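Local coordinates for protein DNA-directed RNA polymerase subunit Rpo11 (Thermoplasma acidophilum, PDB 1XPP) that serves as a small subunit of the archaeal RNA polymerase, related to eukaryotic RPB11, and probably takes part in assembling the DNA-transcribing enzyme through its dimerisation fold, at residues R36-V39 and E40-K44; R52-I55 and K56-I60; V67-S71 and G72-S76; S76-K79 and R80-K84. All blocks are in the same frame, centred on the assembly; numbering follows the deposited sequence.

In the fold
The four contacts run from a buried helix to a watered surface loop, and their chemistry changes with the place. Contact 1, on helix 32-42, is largely buried, whereas contact 2, in the loop after strand 48-54, lies at the surface and relies on water where the helices use backbone hydrogen bonds. Contacts 3 and 4 are partly buried, share S76 and both use helix 74-105: the first is the turn from strand 64-69 into that helix, the second its early turns. Contacts 1 and 4, their centres about 10 Å apart, pack I42 and L38 on A81 and V82, and both reach the second subunit. Contacts 2 and 3 belong to neighbouring strands of one sheet without touching.

Contact 1 of 4, residues R36-V39 and E40-K44; sequences RTLV and EEILK
E40 N donates to R36 O at 2.9 Å, and the pattern repeats in the next three steps: E41 N to T37 O, I42 N to L38 O and L43 N to V39 O. All four bonds are close to straight at hydrogen. The last carbonyl is approached most directly, with a C=O...N angle of 163°, while the donors to R36 O, T37 O and L38 O stand somewhat tilted from the carbonyl planes. K44 N makes an i to i+3 backbone bond instead, to E41 O at 3.0 Å. The four i to i+4 bonds belong to the later turns of helix 32-42, which packs against the four-stranded antiparallel sheet of the Rpb3/Rpb11 dimerisation fold.

The side chains find their polar partners by different routes. E41 CG lies anti to the backbone N (chi1 -170°) and the chain then bends at chi2, bringing OE1 within 2.9 Å of K44 NZ in a salt bridge made on the syn side of the carboxylate, 24° out of its plane. T37 OG1 is bonded to T33 O one turn back, and the extended E40 carries OE2 to T33 OG1 of the second subunit. On the apolar side I42 CD1 rests 3.9 Å from L38 CG, the two chains crossing at a slant, and L43 CD1 lies alongside V39 CG1 at 4.1 Å.

Contact 2 of 4, residues R52-I55 and K56-I60; sequences RYYI and KHPVI
Y54 meets H57, P58 and I60 where strand 48-54, an outer strand of the chain's antiparallel sheet, runs out into the loop that leads to strand 64-69. The loop folds back on the tyrosine, and a cis peptide bond before P58 contributes to the turn. Starting from the backbone, Y54 CB already has two neighbours: H57 O at 3.5 Å and the tip of I60, CD1, at 3.7 Å. CG then passes H57 O at a longer distance. With CG beside the backbone N and anti to the carbonyl carbon (chi1 -53°), the ring turns its CD2 edge to the loop, where H57 O lies in the ring plane, 3.6 Å from CD2. The same CD2 is 3.8 Å from P58 CD, the proline coming in obliquely to the ring. I60 CD1 also touches Y54 O, so this methyl covers both the carbonyl and the base of the side chain.

K56 bends at chi2 and chi3, which brings its CE back to 3.7 Å from I55 CG2. No direct hydrogen bond joins R52-I55 to K56-I60; waters do that work. One accepts from I55 N and, weakly, from H57 N, and another donates to H57 O and, weakly, to Y53 O. I55 O receives two waters: one also donates to I60 O, while the other, 2.9 Å from I55 O, donates as well to P58 O at 2.7 Å and accepts from I60 N.

Contact 3 of 4, residues V67-S71 and G72-S76; sequences VRVKS and GKPQS
V69, G72 and P74 carry the contact, the two methyls of V69 meeting different parts of the returning backbone. CG1 approaches P74 CA at 3.7 Å and, a little farther off, K73 O; CG2 lies 3.4 Å from G72 O and also faces the proline ring, with P74 CD at 4.1 Å. The branching puts them there: CG1 lies anti to the carbonyl carbon (chi1 -64°), leaving CG2 between the backbone N and the carbonyl carbon. G72 makes the bend with a positive phi of 66°, and a CB on it would clash with S71 O.

P74 follows K73 at the N-cap position and lies in the first turn of helix 74-105. Its CB reaches back along strand 64-69 to V67 O, and its ring also packs on I23 of the neighbouring strand 22-28. The segment is thus a strand-to-helix connection, taking the chain from an inner strand of the antiparallel sheet into the long helix of the Rpb3/Rpb11 dimerisation fold. With V69 cut back to an alanine, both methyls would be gone and a gap beside P74 and G72 is likely to open.

No direct hydrogen bond links V67-S71 to G72-S76, but one water spans the turn, donating to S71 O at 2.8 Å and to K73 O at 2.9 Å. S71 OG turns to another partner, Q47 OE1, in the loop before strand 48-54.

Contact 4 of 4, residues S76-K79 and R80-K84; sequences SAIK and RAVRK
R80 N donates to S76 O at 2.8 Å, nearly straight at hydrogen (169°), and R83 N binds K79 O in the same i to i+4 pattern. With V82 N to I78 O and A81 N to A77 O, the latter longer at 3.2 Å, they make up the four backbone bonds between S76-K79 and R80-K84, in the early part of helix 74-105, the long helix of the Rpb3/Rpb11 dimerisation fold.

Beyond the backbone, R80 forms a salt bridge through NH2 with D45 in the loop after helix 32-42. Its chain bends at chi3 (-62°), folding the guanidinium back over the preceding turn with S76 O and A77 CA against one face, both toward the rim. NH1 comes to 3.4 Å from S76 CB, while NH2 is 3.5 Å from A77 CB. A leucine in place of R80 would probably leave D45 without its charged mate and that preceding turn without its flat cover.

The packing differs round the helix. I78 CG2 and V82 CG2 meet at 4.1 Å on a buried side, which continues onto F96 and Y89 of the second subunit, while A81 packs on E41 and I42 of helix 32-42. K79 and R83, more exposed though they too touch Q97 and G93 of the second subunit, bear like charges, with K79 NZ 5.2 Å from R83 NE. Their contact is made by carbon instead: K79 CE sits over one face of the R83 guanidinium, 3.9 Å from NE.

Contact 1 of 4, residues R36-V39 and E40-K44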
# COMPACT_ATOMS: atom_id res chain seq x y z
N ARG D 36 16.63 -0.45 -3.23
CA ARG D 36 18.03 -0.24 -3.63
C ARG D 36 18.94 -1.13 -2.83
O ARG D 36 19.87 -1.70 -3.38
CB ARG D 36 18.40 1.23 -3.46
CG ARG D 36 17.50 2.15 -4.26
CD ARG D 36 18.12 3.53 -4.37
NE ARG D 36 17.10 4.52 -4.72
CZ ARG D 36 16.44 5.26 -3.83
NH1 ARG D 36 16.68 5.12 -2.53
NH2 ARG D 36 15.53 6.12 -4.25
N THR D 37 18.65 -1.28 -1.53
CA THR D 37 19.45 -2.16 -0.66
C THR D 37 19.35 -3.61 -1.13
O THR D 37 20.33 -4.33 -1.21
CB THR D 37 18.99 -2.06 0.82
OG1 THR D 37 19.15 -0.71 1.24
CG2 THR D 37 19.83 -2.96 1.74
N LEU D 38 18.14 -4.00 -1.51
CA LEU D 38 17.94 -5.34 -1.99
C LEU D 38 18.78 -5.63 -3.24
O LEU D 38 19.43 -6.66 -3.36
CB LEU D 38 16.46 -5.58 -2.24
CG LEU D 38 16.12 -6.95 -2.81
CD1 LEU D 38 16.63 -8.10 -1.92
CD2 LEU D 38 14.63 -7.05 -3.06
N VAL D 39 18.75 -4.68 -4.19
CA VAL D 39 19.48 -4.82 -5.43
C VAL D 39 21.00 -4.80 -5.16
O VAL D 39 21.73 -5.65 -5.71
CB VAL D 39 18.98 -3.76 -6.46
CG1 VAL D 39 19.94 -3.63 -7.65
CG2 VAL D 39 17.58 -4.13 -6.95
N GLU D 40 21.46 -3.89 -4.29
CA GLU D 40 22.88 -3.85 -3.88
C GLU D 40 23.31 -5.23 -3.34
O GLU D 40 24.37 -5.77 -3.71
CB GLU D 40 23.11 -2.77 -2.84
CG GLU D 40 24.58 -2.55 -2.48
CD GLU D 40 24.78 -1.69 -1.23
OE1 GLU D 40 25.90 -1.68 -0.65
OE2 GLU D 40 23.83 -1.02 -0.80
N GLU D 41 22.45 -5.82 -2.53
CA GLU D 41 22.76 -7.14 -2.02
C GLU D 41 22.79 -8.23 -3.10
O GLU D 41 23.70 -9.08 -3.13
CB GLU D 41 21.80 -7.50 -0.87
CG GLU D 41 22.21 -8.77 -0.11
CD GLU D 41 23.45 -8.57 0.77
OE1 GLU D 41 23.98 -7.45 0.87
OE2 GLU D 41 23.91 -9.57 1.36
N ILE D 42 21.81 -8.24 -4.00
CA ILE D 42 21.75 -9.27 -5.03
C ILE D 42 22.99 -9.17 -5.93
O ILE D 42 23.48 -10.18 -6.42
CB ILE D 42 20.48 -9.14 -5.90
CG1 ILE D 42 19.22 -9.44 -5.09
CG2 ILE D 42 20.54 -10.06 -7.11
CD1 ILE D 42 17.93 -8.83 -5.68
N LEU D 43 23.45 -7.94 -6.17
CA LEU D 43 24.65 -7.72 -7.00
C LEU D 43 25.95 -8.29 -6.41
O LEU D 43 26.95 -8.38 -7.14
CB LEU D 43 24.82 -6.24 -7.28
CG LEU D 43 23.91 -5.60 -8.35
CD1 LEU D 43 23.97 -4.08 -8.29
CD2 LEU D 43 24.27 -6.10 -9.74
N LYS D 44 25.95 -8.67 -5.13
CA LYS D 44 27.14 -9.25 -4.48
C LYS D 44 27.25 -10.75 -4.79
O LYS D 44 28.29 -11.37 -4.56
CB LYS D 44 27.08 -9.07 -2.98
CG LYS D 44 27.14 -7.63 -2.50
CD LYS D 44 27.01 -7.61 -1.00
CE LYS D 44 26.82 -6.23 -0.48
NZ LYS D 44 26.60 -6.28 0.99

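Contact 2 of 4, residues R52-I55 and K56-I60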
# COMPACT_ATOMS: atom_id res chain seq x y z
N ARG D 52 18.72 -5.00 -11.35
CA ARG D 52 18.38 -3.60 -11.55
C ARG D 52 17.11 -3.26 -10.81
O ARG D 52 16.19 -4.08 -10.75
CB ARG D 52 18.12 -3.33 -13.02
CG ARG D 52 19.24 -3.75 -13.96
CD ARG D 52 20.26 -2.63 -14.10
NE ARG D 52 19.60 -1.36 -14.39
CZ ARG D 52 20.21 -0.25 -14.79
NH1 ARG D 52 21.53 -0.24 -14.97
NH2 ARG D 52 19.49 0.85 -15.02
N TYR D 53 17.04 -2.06 -10.27
CA TYR D 53 15.76 -1.53 -9.84
C TYR D 53 15.33 -0.45 -10.80
O TYR D 53 16.18 0.24 -11.40
CB TYR D 53 15.81 -0.95 -8.43
CG TYR D 53 16.83 0.13 -8.20
CD1 TYR D 53 16.54 1.48 -8.52
CD2 TYR D 53 18.07 -0.17 -7.67
CE1 TYR D 53 17.49 2.48 -8.31
CE2 TYR D 53 19.01 0.82 -7.44
CZ TYR D 53 18.72 2.14 -7.77
OH TYR D 53 19.69 3.10 -7.53
N TYR D 54 14.02 -0.30 -10.90
CA TYR D 54 13.40 0.75 -11.71
C TYR D 54 12.41 1.45 -10.82
O TYR D 54 11.38 0.90 -10.43
CB TYR D 54 12.72 0.19 -12.94
CG TYR D 54 13.63 -0.69 -13.76
CD1 TYR D 54 13.72 -2.07 -13.51
CD2 TYR D 54 14.43 -0.14 -14.75
CE1 TYR D 54 14.56 -2.89 -14.29
CE2 TYR D 54 15.26 -0.93 -15.51
CZ TYR D 54 15.33 -2.29 -15.28
OH TYR D 54 16.18 -3.01 -16.08
N ILE D 55 12.74 2.69 -10.47
CA ILE D 55 11.88 3.42 -9.57
C ILE D 55 11.41 4.68 -10.25
O ILE D 55 10.21 4.85 -10.50
CB ILE D 55 12.57 3.70 -8.24
CG1 ILE D 55 12.84 2.39 -7.51
CG2 ILE D 55 11.71 4.62 -7.37
CD1 ILE D 55 13.83 2.50 -6.35
N LYS D 56 12.35 5.59 -10.53
CA LYS D 56 11.93 6.78 -11.28
C LYS D 56 12.16 6.72 -12.78
O LYS D 56 11.59 7.53 -13.53
CB LYS D 56 12.46 8.07 -10.69
CG LYS D 56 13.84 8.04 -10.15
CD LYS D 56 13.83 8.80 -8.83
CE LYS D 56 13.15 7.97 -7.73
NZ LYS D 56 12.55 8.80 -6.64
N HIS D 57 12.94 5.76 -13.25
CA HIS D 57 13.12 5.59 -14.68
C HIS D 57 12.97 4.12 -15.02
O HIS D 57 13.48 3.28 -14.28
CB HIS D 57 14.51 6.08 -15.11
CG HIS D 57 14.86 7.42 -14.56
ND1 HIS D 57 14.19 8.57 -14.91
CD2 HIS D 57 15.78 7.79 -13.63
CE1 HIS D 57 14.68 9.59 -14.24
NE2 HIS D 57 15.65 9.15 -13.45
N PRO D 58 12.24 3.78 -16.11
CA PRO D 58 11.48 4.66 -17.02
C PRO D 58 10.16 4.99 -16.32
O PRO D 58 10.06 4.84 -15.08
CB PRO D 58 11.25 3.76 -18.22
CG PRO D 58 11.07 2.38 -17.60
CD PRO D 58 12.10 2.36 -16.48
N VAL D 59 9.18 5.46 -17.08
CA VAL D 59 7.88 5.77 -16.51
C VAL D 59 7.06 4.52 -16.32
O VAL D 59 6.64 3.85 -17.28
CB VAL D 59 7.12 6.81 -17.36
CG1 VAL D 59 5.78 7.14 -16.67
CG2 VAL D 59 7.97 8.05 -17.47
N ILE D 60 6.87 4.18 -15.03
CA ILE D 60 6.11 2.98 -14.66
C ILE D 60 5.21 3.31 -13.48
O ILE D 60 5.52 4.21 -12.71
CB ILE D 60 7.04 1.75 -14.30
CG1 ILE D 60 8.15 2.17 -13.32
CG2 ILE D 60 7.60 1.12 -15.57
CD1 ILE D 60 9.15 1.06 -12.94
O HOH W 1 15.95 2.93 -13.40
O HOH W 2 15.17 4.19 -11.19
O HOH W 3 8.78 5.73 -12.89
O HOH W 4 7.43 3.66 -10.10

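Contact 3 of 4, residues V67-S71 and G72-S76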
# COMPACT_ATOMS: atom_id res chain seq x y z
N VAL D 67 16.15 -9.35 -12.33
CA VAL D 67 17.34 -10.11 -11.97
C VAL D 67 17.57 -11.15 -13.05
O VAL D 67 16.64 -11.88 -13.42
CB VAL D 67 17.15 -10.85 -10.59
CG1 VAL D 67 18.38 -11.64 -10.22
CG2 VAL D 67 16.81 -9.84 -9.47
N ARG D 68 18.79 -11.19 -13.55
CA ARG D 68 19.23 -12.28 -14.44
C ARG D 68 20.44 -12.98 -13.83
O ARG D 68 21.37 -12.34 -13.40
CB ARG D 68 19.56 -11.77 -15.83
CG ARG D 68 20.01 -12.88 -16.82
CD ARG D 68 20.19 -12.34 -18.24
NE ARG D 68 20.81 -11.02 -18.26
CZ ARG D 68 22.09 -10.78 -18.53
NH1 ARG D 68 22.91 -11.78 -18.83
NH2 ARG D 68 22.55 -9.54 -18.52
N VAL D 69 20.41 -14.31 -13.86
CA VAL D 69 21.48 -15.13 -13.27
C VAL D 69 22.35 -15.83 -14.34
O VAL D 69 21.86 -16.13 -15.44
CB VAL D 69 20.86 -16.18 -12.28
CG1 VAL D 69 20.18 -15.45 -11.07
CG2 VAL D 69 19.87 -17.09 -12.94
N LYS D 70 23.63 -16.03 -14.01
CA LYS D 70 24.51 -16.94 -14.81
C LYS D 70 24.17 -18.41 -14.54
O LYS D 70 24.34 -19.27 -15.42
CB LYS D 70 25.99 -16.79 -14.46
CG LYS D 70 26.55 -15.40 -14.30
CD LYS D 70 27.88 -15.45 -13.54
CE LYS D 70 28.48 -14.08 -13.38
NZ LYS D 70 29.36 -14.01 -12.16
N SER D 71 23.76 -18.72 -13.31
CA SER D 71 23.45 -20.10 -12.92
C SER D 71 22.38 -20.12 -11.85
O SER D 71 22.10 -19.09 -11.22
CB SER D 71 24.72 -20.80 -12.41
OG SER D 71 25.39 -19.99 -11.46
N GLY D 72 21.77 -21.28 -11.66
CA GLY D 72 20.63 -21.45 -10.77
C GLY D 72 19.41 -20.71 -11.25
O GLY D 72 19.30 -20.38 -12.44
N LYS D 73 18.50 -20.43 -10.33
CA LYS D 73 17.22 -19.81 -10.64
C LYS D 73 17.26 -18.36 -10.19
O LYS D 73 17.90 -18.04 -9.21
CB LYS D 73 16.10 -20.56 -9.94
CG LYS D 73 15.83 -21.97 -10.52
CD LYS D 73 14.82 -22.75 -9.71
CE LYS D 73 14.22 -23.92 -10.51
NZ LYS D 73 15.19 -24.63 -11.42
N PRO D 74 16.60 -17.45 -10.94
CA PRO D 74 16.62 -16.05 -10.52
C PRO D 74 15.86 -15.82 -9.20
O PRO D 74 16.28 -14.99 -8.41
CB PRO D 74 15.93 -15.33 -11.68
CG PRO D 74 15.04 -16.35 -12.28
CD PRO D 74 15.85 -17.64 -12.20
N GLN D 75 14.76 -16.53 -8.97
CA GLN D 75 14.02 -16.43 -7.71
C GLN D 75 14.92 -16.84 -6.55
O GLN D 75 14.80 -16.28 -5.46
CB GLN D 75 12.73 -17.24 -7.70
CG GLN D 75 12.93 -18.71 -7.93
CD GLN D 75 12.88 -19.10 -9.41
OE1 GLN D 75 13.19 -18.30 -10.28
NE2 GLN D 75 12.52 -20.36 -9.68
N SER D 76 15.85 -17.77 -6.78
CA SER D 76 16.82 -18.14 -5.73
C SER D 76 17.80 -17.02 -5.36
O SER D 76 18.17 -16.87 -4.18
CB SER D 76 17.60 -19.40 -6.12
OG SER D 76 16.65 -20.44 -6.26
O HOH W 5 20.80 -18.22 -8.90

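Contact 4 of 4, residues S76-K79 and R80-K84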
# COMPACT_ATOMS: atom_id res chain seq x y z
N SER D 76 15.85 -17.77 -6.78
CA SER D 76 16.82 -18.14 -5.73
C SER D 76 17.80 -17.02 -5.36
O SER D 76 18.17 -16.87 -4.18
CB SER D 76 17.60 -19.40 -6.12
OG SER D 76 16.65 -20.44 -6.26
N ALA D 77 18.25 -16.25 -6.35
CA ALA D 77 19.16 -15.16 -6.10
C ALA D 77 18.44 -14.13 -5.23
O ALA D 77 19.02 -13.59 -4.29
CB ALA D 77 19.69 -14.52 -7.42
N ILE D 78 17.18 -13.84 -5.54
CA ILE D 78 16.41 -12.92 -4.70
C ILE D 78 16.30 -13.47 -3.26
O ILE D 78 16.59 -12.75 -2.29
CB ILE D 78 15.03 -12.62 -5.27
CG1 ILE D 78 15.22 -11.91 -6.62
CG2 ILE D 78 14.19 -11.84 -4.22
CD1 ILE D 78 13.93 -11.68 -7.41
N LYS D 79 15.94 -14.75 -3.13
CA LYS D 79 15.83 -15.35 -1.79
C LYS D 79 17.14 -15.25 -1.02
O LYS D 79 17.13 -14.86 0.17
CB LYS D 79 15.38 -16.81 -1.85
CG LYS D 79 15.17 -17.42 -0.44
CD LYS D 79 14.64 -18.84 -0.47
CE LYS D 79 14.50 -19.35 0.97
NZ LYS D 79 14.15 -20.81 0.91
N ARG D 80 18.27 -15.61 -1.63
CA ARG D 80 19.57 -15.53 -0.92
C ARG D 80 19.80 -14.15 -0.34
O ARG D 80 20.24 -13.98 0.83
CB ARG D 80 20.74 -15.94 -1.84
CG ARG D 80 20.68 -17.46 -2.20
CD ARG D 80 21.94 -17.91 -2.98
NE ARG D 80 22.15 -17.27 -4.29
CZ ARG D 80 21.66 -17.75 -5.43
NH1 ARG D 80 20.89 -18.84 -5.45
NH2 ARG D 80 21.94 -17.11 -6.57
N ALA D 81 19.52 -13.13 -1.16
CA ALA D 81 19.75 -11.76 -0.72
C ALA D 81 18.85 -11.32 0.40
O ALA D 81 19.32 -10.65 1.34
CB ALA D 81 19.61 -10.79 -1.89
N VAL D 82 17.55 -11.64 0.31
CA VAL D 82 16.58 -11.29 1.36
C VAL D 82 17.01 -11.97 2.67
O VAL D 82 17.03 -11.33 3.72
CB VAL D 82 15.15 -11.70 1.00
CG1 VAL D 82 14.22 -11.46 2.15
CG2 VAL D 82 14.69 -10.90 -0.23
N ARG D 83 17.36 -13.24 2.58
CA ARG D 83 17.74 -13.96 3.82
C ARG D 83 19.04 -13.37 4.39
O ARG D 83 19.19 -13.29 5.64
CB ARG D 83 17.85 -15.47 3.60
CG ARG D 83 16.54 -16.13 3.06
CD ARG D 83 15.36 -16.19 4.07
NE ARG D 83 14.05 -16.30 3.40
CZ ARG D 83 12.96 -16.80 3.96
NH1 ARG D 83 13.02 -17.28 5.21
NH2 ARG D 83 11.81 -16.83 3.29
N LYS D 84 20.00 -12.99 3.54
CA LYS D 84 21.23 -12.36 4.07
C LYS D 84 20.88 -11.06 4.79
O LYS D 84 21.40 -10.77 5.87
CB LYS D 84 22.23 -12.07 2.95
CG LYS D 84 22.93 -13.29 2.40
CD LYS D 84 24.09 -12.83 1.52
CE LYS D 84 24.23 -13.68 0.27
NZ LYS D 84 25.12 -13.00 -0.75